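Local coordinates for putative Vgr protein (Escherichia coli, PDB 3WIT) that probably forms part of the trimeric beta-helical needle at the C-terminal end of a VgrG spike protein of the type VI secretion system, at residues G1-V9 / I27-E35. Numbering follows the deposited sequence.
Sequences GTIAGSVHV and IKEIMLAVE
Strands 2-8 and 28-34 run antiparallel, their axes 169° apart in direction and 4.6 Å apart at closest approach, with the hydrogen-bonded pairs Ile3-Ala33, Gly5-Met31 and Val7-Glu29 each closed by two backbone bonds. A further bond, from Glu35 N to Gly1 O, extends the ladder at one end. The Val9 N to Ile27 O distance at the other end is too short to be trusted.

The non-hydrogen-bonded pairs put Thr2, Ala4, Ser6 and His8 on the same face as Val34, Leu32, Ile30 and Lys28. Lys28 CG sits squarely over the imidazole of His8, 4.0 Å from the ring centroid and 2° off its normal, a CH-pi contact. With His8 CG trans to the backbone N (chi1 -171°), the ring stands beside the lysine chain, which is extended beyond CG and points the same way. At the far end of this face, Thr2 CG2 lies 3.8 Å from Val34 CG1, while Ala4 CB meets the Leu32 branch CD2 at 3.8 Å.

Of this face, Ile30, Leu32 and Val34 are buried in the trimer: Leu32 packs on Leu32 of the third subunit and on Ile30 of the second, the interior expected of a triple-stranded beta-helix. Within the chain, strand 28-34 is hydrogen-bonded on its other edge to strand 37-42, whereas 2-8 is outermost in its sheet.

On the reverse face the side chains of Ile3 and selenomethionine Met31 cross at an angle, with Ile3 CG2 4.1 Å from Met31 CG. Glu35 folds back at chi2, bringing OE1 to 3.1 Å from Gly1 N in a salt bridge; that amino group is the fragment's terminus, its charge probably absent from the full-length protein. The same oxygen pairs with Lys28 of the second subunit, and Lys28 NZ reciprocally with Glu35 of the third.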
# COMPACT_ATOMS: atom_id res chain seq x y z
N GLY A 1 -5.03 20.30 2.59
CA GLY A 1 -4.00 20.39 3.61
C GLY A 1 -3.18 19.12 3.66
O GLY A 1 -3.35 18.22 2.84
N THR A 2 -2.25 19.06 4.61
CA THR A 2 -1.39 17.88 4.81
C THR A 2 -1.21 17.56 6.30
O THR A 2 -1.09 18.47 7.12
CB THR A 2 -0.01 18.02 4.16
OG1 THR A 2 0.66 19.17 4.69
CG2 THR A 2 -0.13 18.20 2.67
N ILE A 3 -1.22 16.28 6.63
CA ILE A 3 -1.15 15.81 8.02
C ILE A 3 -0.26 14.58 8.06
O ILE A 3 -0.47 13.67 7.30
CB ILE A 3 -2.54 15.33 8.51
CG1 ILE A 3 -3.48 16.50 8.75
CG2 ILE A 3 -2.41 14.50 9.77
CD1 ILE A 3 -4.84 16.07 9.23
N ALA A 4 0.73 14.53 8.96
CA ALA A 4 1.41 13.26 9.19
C ALA A 4 1.49 13.14 10.70
O ALA A 4 2.03 14.04 11.35
CB ALA A 4 2.79 13.27 8.60
N GLY A 5 0.93 12.07 11.27
CA GLY A 5 0.72 12.03 12.71
C GLY A 5 0.71 10.61 13.24
O GLY A 5 0.30 9.69 12.53
N SER A 6 1.19 10.44 14.46
CA SER A 6 1.17 9.15 15.12
C SER A 6 0.62 9.47 16.50
O SER A 6 1.15 10.36 17.17
CB SER A 6 2.59 8.59 15.22
OG SER A 6 2.63 7.46 16.06
N VAL A 7 -0.46 8.80 16.89
CA VAL A 7 -1.08 9.03 18.21
C VAL A 7 -1.35 7.71 18.96
O VAL A 7 -1.77 6.73 18.36
CB VAL A 7 -2.41 9.83 18.11
CG1 VAL A 7 -2.98 10.04 19.48
CG2 VAL A 7 -2.17 11.19 17.49
N HIS A 8 -1.08 7.69 20.27
CA HIS A 8 -1.43 6.57 21.13
C HIS A 8 -2.02 7.17 22.41
O HIS A 8 -1.28 7.55 23.32
CB HIS A 8 -0.22 5.68 21.43
CG HIS A 8 -0.55 4.40 22.14
ND1 HIS A 8 -1.43 4.33 23.19
CD2 HIS A 8 -0.08 3.14 21.95
CE1 HIS A 8 -1.50 3.08 23.62
NE2 HIS A 8 -0.69 2.34 22.89
N VAL A 9 -3.35 7.23 22.43
CA VAL A 9 -4.17 8.02 23.37
C VAL A 9 -3.71 9.47 23.55
O VAL A 9 -4.19 10.37 22.85
CB VAL A 9 -4.37 7.34 24.74
CG1 VAL A 9 -5.24 8.21 25.65
CG2 VAL A 9 -5.01 5.98 24.54
N ILE A 27 -7.58 6.75 19.24
CA ILE A 27 -6.63 6.65 20.34
C ILE A 27 -5.33 5.87 20.01
O ILE A 27 -4.35 6.03 20.71
CB ILE A 27 -7.29 6.08 21.61
CG1 ILE A 27 -7.49 4.56 21.48
CG2 ILE A 27 -8.60 6.81 21.89
CD1 ILE A 27 -7.56 3.83 22.81
N LYS A 28 -5.33 5.01 18.99
CA LYS A 28 -4.08 4.46 18.45
C LYS A 28 -4.19 4.55 16.95
O LYS A 28 -4.95 3.81 16.32
CB LYS A 28 -3.91 2.98 18.78
CG LYS A 28 -3.88 2.61 20.25
CD LYS A 28 -3.57 1.11 20.36
CE LYS A 28 -3.27 0.66 21.77
NZ LYS A 28 -2.53 -0.63 21.75
N GLU A 29 -3.44 5.45 16.33
CA GLU A 29 -3.63 5.64 14.91
C GLU A 29 -2.38 6.26 14.34
O GLU A 29 -1.73 7.04 15.05
CB GLU A 29 -4.80 6.60 14.72
CG GLU A 29 -5.12 6.93 13.29
CD GLU A 29 -6.46 7.64 13.17
OE1 GLU A 29 -6.90 7.92 12.02
OE2 GLU A 29 -7.07 7.92 14.24
N ILE A 30 -2.04 5.91 13.11
CA ILE A 30 -1.02 6.66 12.35
C ILE A 30 -1.74 7.14 11.10
O ILE A 30 -2.48 6.35 10.48
CB ILE A 30 0.13 5.74 11.93
CG1 ILE A 30 0.98 5.38 13.13
CG2 ILE A 30 1.01 6.43 10.84
CD1 ILE A 30 1.91 4.19 12.89
N MSE A 31 -1.59 8.41 10.75
CA MSE A 31 -2.23 8.94 9.55
C MSE A 31 -1.24 9.73 8.69
O MSE A 31 -0.50 10.57 9.21
CB MSE A 31 -3.40 9.86 9.95
CG MSE A 31 -3.90 10.76 8.85
SE MSE A 31 -5.03 9.75 7.66
CE MSE A 31 -6.65 9.82 8.73
N LEU A 32 -1.23 9.47 7.39
CA LEU A 32 -0.45 10.28 6.45
C LEU A 32 -1.46 10.78 5.42
O LEU A 32 -2.12 9.99 4.77
CB LEU A 32 0.56 9.41 5.72
CG LEU A 32 1.56 8.66 6.58
CD1 LEU A 32 2.47 7.78 5.71
CD2 LEU A 32 2.35 9.71 7.32
N ALA A 33 -1.57 12.09 5.27
CA ALA A 33 -2.55 12.64 4.36
C ALA A 33 -2.01 13.86 3.59
O ALA A 33 -1.38 14.76 4.16
CB ALA A 33 -3.82 13.02 5.13
N VAL A 34 -2.25 13.87 2.28
CA VAL A 34 -2.02 15.04 1.48
C VAL A 34 -3.32 15.24 0.69
O VAL A 34 -3.70 14.37 -0.11
CB VAL A 34 -0.82 14.80 0.51
CG1 VAL A 34 -0.65 15.98 -0.39
CG2 VAL A 34 0.49 14.55 1.30
N GLU A 35 -4.02 16.33 0.93
CA GLU A 35 -5.40 16.52 0.40
C GLU A 35 -6.22 15.24 0.50
O GLU A 35 -6.42 14.72 1.60
CB GLU A 35 -5.38 16.95 -1.06
CG GLU A 35 -4.19 17.78 -1.42
CD GLU A 35 -4.54 19.22 -1.54
OE1 GLU A 35 -4.67 19.88 -0.49
OE2 GLU A 35 -4.70 19.68 -2.69